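Local coordinates for nudix hydrolase domain-containing protein (Thermotoga maritima, PDB 3E57) that is a putative Nudix hydrolase, which would probably cleave a nucleoside diphosphate linked to another group, although its actual substrate is not known, at residues E178-K181 against L182-E186; V20-T23 against E24-L27; T114-E117 against A118-G122. All blocks are in the same frame, centred on the assembly; numbering follows the deposited sequence.

Contact 1: E178-K181 against L182-E186; sequences ELIK and LEELE
Between Lys181 and Glu184 the chain makes a type I turn, in which Glu184 N gives its hydrogen to Lys181 O at 2.9 Å. Leu185 N also bonds to Leu182 O, at 3.0 Å, as the chain heads into helix 185-189. Lys181 is long enough to run past both acids of the turn. Its CG lies beside the backbone N (chi1 -70°) and the chain bends at chi3, which brings CD to 3.5 Å from Glu183 OE2 and CE to 3.9 Å from Glu184 OE1. The ammonium stops short of a salt bridge, with NZ 4.2 Å from Glu183 OE2, a loose attraction at the partly exposed surface. Cutting Lys181 back to an alanine would probably leave Glu183 without the positive charge near it and uncover the side of the turn that the methylenes lie against. On the apolar face, branched Ile180 meets Leu185, CD1 to CD1 at 4.0 Å. Ile180 also packs on Val81 and Ile83 of strand 80-85, while Leu185 reaches Ala200 and Leu204, joining the edge of the sheet to helix 194-206.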
# COMPACT_ATOMS: atom_id res chain seq x y z
N GLU B 178 7.03 15.26 -19.25
CA GLU B 178 8.08 14.44 -19.81
C GLU B 178 7.44 13.11 -20.08
O GLU B 178 6.61 12.66 -19.30
CB GLU B 178 9.19 14.22 -18.78
CG GLU B 178 10.39 15.13 -18.88
CD GLU B 178 11.45 14.76 -17.86
OE1 GLU B 178 11.34 15.20 -16.70
OE2 GLU B 178 12.38 14.00 -18.21
N LEU B 179 7.81 12.47 -21.18
CA LEU B 179 7.45 11.07 -21.40
C LEU B 179 8.72 10.28 -21.10
O LEU B 179 9.74 10.50 -21.72
CB LEU B 179 6.99 10.82 -22.84
CG LEU B 179 5.57 11.29 -23.18
CD1 LEU B 179 5.37 11.37 -24.68
CD2 LEU B 179 4.53 10.37 -22.57
N ILE B 180 8.67 9.41 -20.09
CA ILE B 180 9.86 8.64 -19.74
C ILE B 180 9.66 7.18 -20.07
O ILE B 180 8.55 6.66 -20.00
CB ILE B 180 10.24 8.81 -18.25
CG1 ILE B 180 9.22 8.15 -17.32
CG2 ILE B 180 10.40 10.31 -17.90
CD1 ILE B 180 9.64 8.16 -15.87
N LYS B 181 10.74 6.52 -20.42
CA LYS B 181 10.72 5.08 -20.65
C LYS B 181 10.40 4.38 -19.33
O LYS B 181 10.77 4.86 -18.25
CB LYS B 181 12.06 4.62 -21.21
CG LYS B 181 12.28 5.09 -22.65
CD LYS B 181 13.58 4.61 -23.26
CE LYS B 181 14.76 5.48 -22.82
NZ LYS B 181 15.96 5.22 -23.69
N LEU B 182 9.70 3.26 -19.41
CA LEU B 182 9.30 2.52 -18.23
C LEU B 182 10.51 2.09 -17.40
O LEU B 182 10.44 2.06 -16.18
CB LEU B 182 8.46 1.29 -18.61
CG LEU B 182 7.28 0.91 -17.73
CD1 LEU B 182 6.34 2.08 -17.46
CD2 LEU B 182 6.50 -0.22 -18.40
N GLU B 183 11.63 1.78 -18.06
CA GLU B 183 12.86 1.40 -17.33
C GLU B 183 13.54 2.58 -16.61
O GLU B 183 14.54 2.39 -15.90
CB GLU B 183 13.86 0.66 -18.23
CG GLU B 183 14.62 1.52 -19.23
CD GLU B 183 14.07 1.45 -20.64
OE1 GLU B 183 12.87 1.12 -20.81
OE2 GLU B 183 14.84 1.75 -21.58
N GLU B 184 13.00 3.79 -16.80
CA GLU B 184 13.39 4.96 -16.03
C GLU B 184 12.40 5.30 -14.92
O GLU B 184 12.66 6.18 -14.10
CB GLU B 184 13.52 6.19 -16.94
CG GLU B 184 14.61 6.09 -18.01
CD GLU B 184 14.91 7.44 -18.68
OE1 GLU B 184 15.69 7.46 -19.65
OE2 GLU B 184 14.36 8.49 -18.24
N LEU B 185 11.26 4.61 -14.88
CA LEU B 185 10.23 4.97 -13.92
C LEU B 185 10.65 4.64 -12.48
O LEU B 185 10.29 5.36 -11.55
CB LEU B 185 8.90 4.29 -14.26
CG LEU B 185 7.74 4.59 -13.31
CD1 LEU B 185 7.51 6.10 -13.14
CD2 LEU B 185 6.49 3.88 -13.80
N GLU B 186 11.42 3.58 -12.28
CA GLU B 186 11.90 3.24 -10.93
C GLU B 186 12.68 4.41 -10.30
O GLU B 186 12.48 4.75 -9.13
CB GLU B 186 12.74 1.98 -10.97
CG GLU B 186 13.35 1.54 -9.64
CD GLU B 186 14.13 0.25 -9.77
OE1 GLU B 186 13.49 -0.82 -9.79
OE2 GLU B 186 15.38 0.29 -9.87

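Contact 2: V20-T23 against E24-L27; sequences VVKT and EDFL
Lys22 and Glu24 stretch side by side in the same direction, while Asp25 lies obliquely across the lysine stem. The Glu24 side chain starts between its own N and carbonyl carbon (chi1 63°) and is extended beyond CG, a course that carries its carboxylate along the lysine. There OE2 stands 3.9 Å from Lys22 NZ, a long salt bridge. Asp25 is shorter and meets the aliphatic part, with OD2 3.2 Å from Lys22 CE. The same OD2 accepts from a water at 2.6 Å, and that water accepts from Lys22 N at 3.0 Å. Lys22 is the N-cap of helix 23-30; the water relays what in a capping box is a direct bond from the N-cap N-H to the N3 side chain, and lysine cannot supply the reciprocal bond.

Further round the helix, Thr23 and Leu27 lie alongside each other, with Thr23 CG2 3.7 Å from Leu27 CD1. The beta-branch suits this place because the methyl faces the leucine while OG1 bonds to Glu64 O. Phe26 turns away from the strand: its CG is anti to the backbone N (chi1 166°), sending the ring toward Leu143 and Asn145, and only its CB approaches Val21 CG2. The backbone is held by Phe26 N to Lys22 O at 3.0 Å and by Leu27 N to Thr23 O at 2.9 Å, the latter almost straight.

Two acids in the first turn should interact favourably with the positive end of the helix dipole, and the lysine probably offsets part of their charge; the polar chemistry gathers at the helix start, while Val21 and Phe26 are buried.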
# COMPACT_ATOMS: atom_id res chain seq x y z
N VAL B 20 -18.93 11.52 -3.45
CA VAL B 20 -18.34 10.99 -2.22
C VAL B 20 -18.99 9.66 -1.86
O VAL B 20 -20.04 9.31 -2.38
CB VAL B 20 -18.51 11.99 -1.05
CG1 VAL B 20 -17.76 13.27 -1.35
CG2 VAL B 20 -20.00 12.29 -0.78
N VAL B 21 -18.32 8.91 -0.98
CA VAL B 21 -18.93 7.76 -0.31
C VAL B 21 -18.64 7.86 1.18
O VAL B 21 -17.67 8.50 1.57
CB VAL B 21 -18.40 6.41 -0.84
CG1 VAL B 21 -18.80 6.20 -2.28
CG2 VAL B 21 -16.88 6.32 -0.68
N LYS B 22 -19.49 7.26 2.00
CA LYS B 22 -19.23 7.17 3.43
C LYS B 22 -18.07 6.21 3.63
O LYS B 22 -18.01 5.17 2.98
CB LYS B 22 -20.47 6.68 4.20
CG LYS B 22 -21.64 7.66 4.21
CD LYS B 22 -22.66 7.37 5.33
CE LYS B 22 -23.31 5.98 5.22
NZ LYS B 22 -24.49 5.82 6.16
N THR B 23 -17.15 6.58 4.51
CA THR B 23 -16.01 5.73 4.82
C THR B 23 -16.49 4.37 5.35
O THR B 23 -15.94 3.34 4.98
CB THR B 23 -15.06 6.41 5.82
OG1 THR B 23 -14.65 7.68 5.30
CG2 THR B 23 -13.84 5.55 6.07
N GLU B 24 -17.53 4.37 6.18
CA GLU B 24 -18.06 3.10 6.71
C GLU B 24 -18.55 2.17 5.59
O GLU B 24 -18.31 0.96 5.65
CB GLU B 24 -19.15 3.32 7.76
CG GLU B 24 -20.41 4.03 7.29
CD GLU B 24 -21.44 4.22 8.41
OE1 GLU B 24 -21.98 3.19 8.90
OE2 GLU B 24 -21.71 5.38 8.79
N ASP B 25 -19.19 2.73 4.56
CA ASP B 25 -19.63 1.94 3.39
C ASP B 25 -18.42 1.42 2.58
O ASP B 25 -18.41 0.27 2.14
CB ASP B 25 -20.51 2.79 2.47
CG ASP B 25 -21.87 3.15 3.09
OD1 ASP B 25 -22.42 2.38 3.91
OD2 ASP B 25 -22.39 4.21 2.72
N PHE B 26 -17.42 2.27 2.39
CA PHE B 26 -16.17 1.88 1.71
C PHE B 26 -15.48 0.71 2.43
O PHE B 26 -15.22 -0.33 1.82
CB PHE B 26 -15.22 3.08 1.58
CG PHE B 26 -13.81 2.71 1.20
CD1 PHE B 26 -13.51 2.29 -0.09
CD2 PHE B 26 -12.78 2.80 2.13
CE1 PHE B 26 -12.20 1.94 -0.44
CE2 PHE B 26 -11.46 2.44 1.77
CZ PHE B 26 -11.19 2.02 0.50
N LEU B 27 -15.22 0.88 3.72
CA LEU B 27 -14.54 -0.17 4.49
C LEU B 27 -15.35 -1.46 4.52
O LEU B 27 -14.78 -2.56 4.44
CB LEU B 27 -14.24 0.32 5.92
CG LEU B 27 -13.32 1.55 6.02
CD1 LEU B 27 -13.35 2.14 7.44
CD2 LEU B 27 -11.88 1.25 5.58
O HOH W 1 -22.04 6.06 0.91

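Contact 3: T114-E117 against A118-G122; sequences TPRE and AFLKG
Ala118 N bonds to Thr114 O in the first turn of helix 115-130, the helix of the Nudix box, whose later turns carry the REUxEE signature, whose glutamates bind the catalytic metal in related enzymes. Thr114 is the N-cap and its OG1 takes a weak bond from Glu117 N; Pro115 suits the first helical position, where no N-H is needed for a helical bond.

The Ala118 bond is short, 2.7 Å. A methyl is all this buried position holds, set against Val107 and Asp111. Phe119 N then reaches Pro115 O at 2.9 Å. Its CG is anti to the backbone N (chi1 179°), which carries the ring away from the first turn into an apolar site with Ala158 and Phe160; it also packs edge-to-face with Phe44, and Leu120 CD2 sits at its edge, in plane. Leu120 N bonds to Arg116 O at 3.0 Å, while the Arg116 guanidinium turns to a salt bridge with Glu42.

Lys121 N follows with Glu117 O at 3.1 Å. On this solvent-facing side the two long chains run alongside each other, Lys121 NZ standing 3.9 Å from Glu117 OE2 in a long salt bridge. A water accepts from Lys121 NZ at 3.0 Å and donates to Glu117 O, which therefore receives two hydrogen bonds. Within 118-122 the ladder goes on at buried Gly122, where glycine suits the place because a CB would come too close to Ala118 O, the very atom that Gly122 N bonds to at 2.7 Å.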
# COMPACT_ATOMS: atom_id res chain seq x y z
N THR B 114 -26.44 9.70 -12.50
CA THR B 114 -26.17 8.73 -11.43
C THR B 114 -24.67 8.75 -11.14
O THR B 114 -23.89 9.17 -11.99
CB THR B 114 -26.56 7.30 -11.85
OG1 THR B 114 -25.80 6.91 -13.01
CG2 THR B 114 -28.06 7.20 -12.15
N PRO B 115 -24.27 8.29 -9.93
CA PRO B 115 -22.86 8.17 -9.55
C PRO B 115 -21.96 7.49 -10.60
O PRO B 115 -20.85 7.96 -10.85
CB PRO B 115 -22.92 7.31 -8.29
CG PRO B 115 -24.22 7.62 -7.68
CD PRO B 115 -25.16 7.87 -8.83
N ARG B 116 -22.45 6.40 -11.18
CA ARG B 116 -21.70 5.67 -12.20
C ARG B 116 -21.53 6.49 -13.46
O ARG B 116 -20.43 6.59 -14.01
CB ARG B 116 -22.43 4.37 -12.51
CG ARG B 116 -21.85 3.57 -13.65
CD ARG B 116 -22.90 2.69 -14.26
NE ARG B 116 -22.30 1.51 -14.86
CZ ARG B 116 -22.06 0.37 -14.22
NH1 ARG B 116 -22.41 0.19 -12.95
NH2 ARG B 116 -21.50 -0.62 -14.88
N GLU B 117 -22.63 7.08 -13.93
CA GLU B 117 -22.61 7.92 -15.12
C GLU B 117 -21.74 9.16 -14.91
O GLU B 117 -20.98 9.54 -15.80
CB GLU B 117 -24.03 8.33 -15.50
CG GLU B 117 -24.15 9.12 -16.79
CD GLU B 117 -25.52 9.76 -16.96
OE1 GLU B 117 -26.46 9.33 -16.25
OE2 GLU B 117 -25.65 10.69 -17.78
N ALA B 118 -21.87 9.79 -13.74
CA ALA B 118 -21.09 10.98 -13.41
C ALA B 118 -19.61 10.63 -13.33
O ALA B 118 -18.77 11.39 -13.81
CB ALA B 118 -21.55 11.60 -12.09
N PHE B 119 -19.31 9.48 -12.74
CA PHE B 119 -17.93 8.99 -12.62
C PHE B 119 -17.30 8.84 -13.99
O PHE B 119 -16.23 9.40 -14.26
CB PHE B 119 -17.88 7.66 -11.88
CG PHE B 119 -16.48 7.10 -11.74
CD1 PHE B 119 -15.70 7.41 -10.63
CD2 PHE B 119 -15.93 6.30 -12.73
CE1 PHE B 119 -14.41 6.91 -10.50
CE2 PHE B 119 -14.64 5.80 -12.62
CZ PHE B 119 -13.88 6.11 -11.49
N LEU B 120 -17.98 8.11 -14.87
CA LEU B 120 -17.42 7.80 -16.19
C LEU B 120 -17.18 9.06 -17.03
O LEU B 120 -16.13 9.20 -17.65
CB LEU B 120 -18.30 6.78 -16.92
CG LEU B 120 -18.29 5.39 -16.26
CD1 LEU B 120 -19.27 4.45 -16.95
CD2 LEU B 120 -16.90 4.79 -16.26
N LYS B 121 -18.13 9.99 -17.04
CA LYS B 121 -17.94 11.25 -17.77
C LYS B 121 -16.93 12.17 -17.08
O LYS B 121 -16.08 12.77 -17.73
CB LYS B 121 -19.28 11.97 -18.01
CG LYS B 121 -19.99 11.45 -19.25
CD LYS B 121 -21.18 12.31 -19.64
CE LYS B 121 -22.11 11.59 -20.62
NZ LYS B 121 -22.55 10.25 -20.12
N GLY B 122 -17.02 12.24 -15.75
CA GLY B 122 -16.06 13.02 -14.96
C GLY B 122 -14.62 12.54 -15.11
O GLY B 122 -13.70 13.35 -15.17
O HOH W 2 -21.46 8.28 -18.17
O HOH W 3 -23.80 12.23 -18.04

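Followed from the N terminus, the contacts come in series, and none nests in or crosses another. Each is local and closes no long loop. Contact 2 marks the passage from strand 17-22 into helix 23-30, contact 3 opens helix 115-130, and contact 1 leads from strand 176-181 toward helix 185-189. Contacts 2 and 3 are neighbours, their centres about 17 Å apart, and helix 41-51 touches both, through Phe47 and Tyr51 on one and Leu45 and Leu48 on the other. Contact 1 lies across the chain's centre, about 35 Å from contact 2 between centres, yet both include strands of the same mixed sheet.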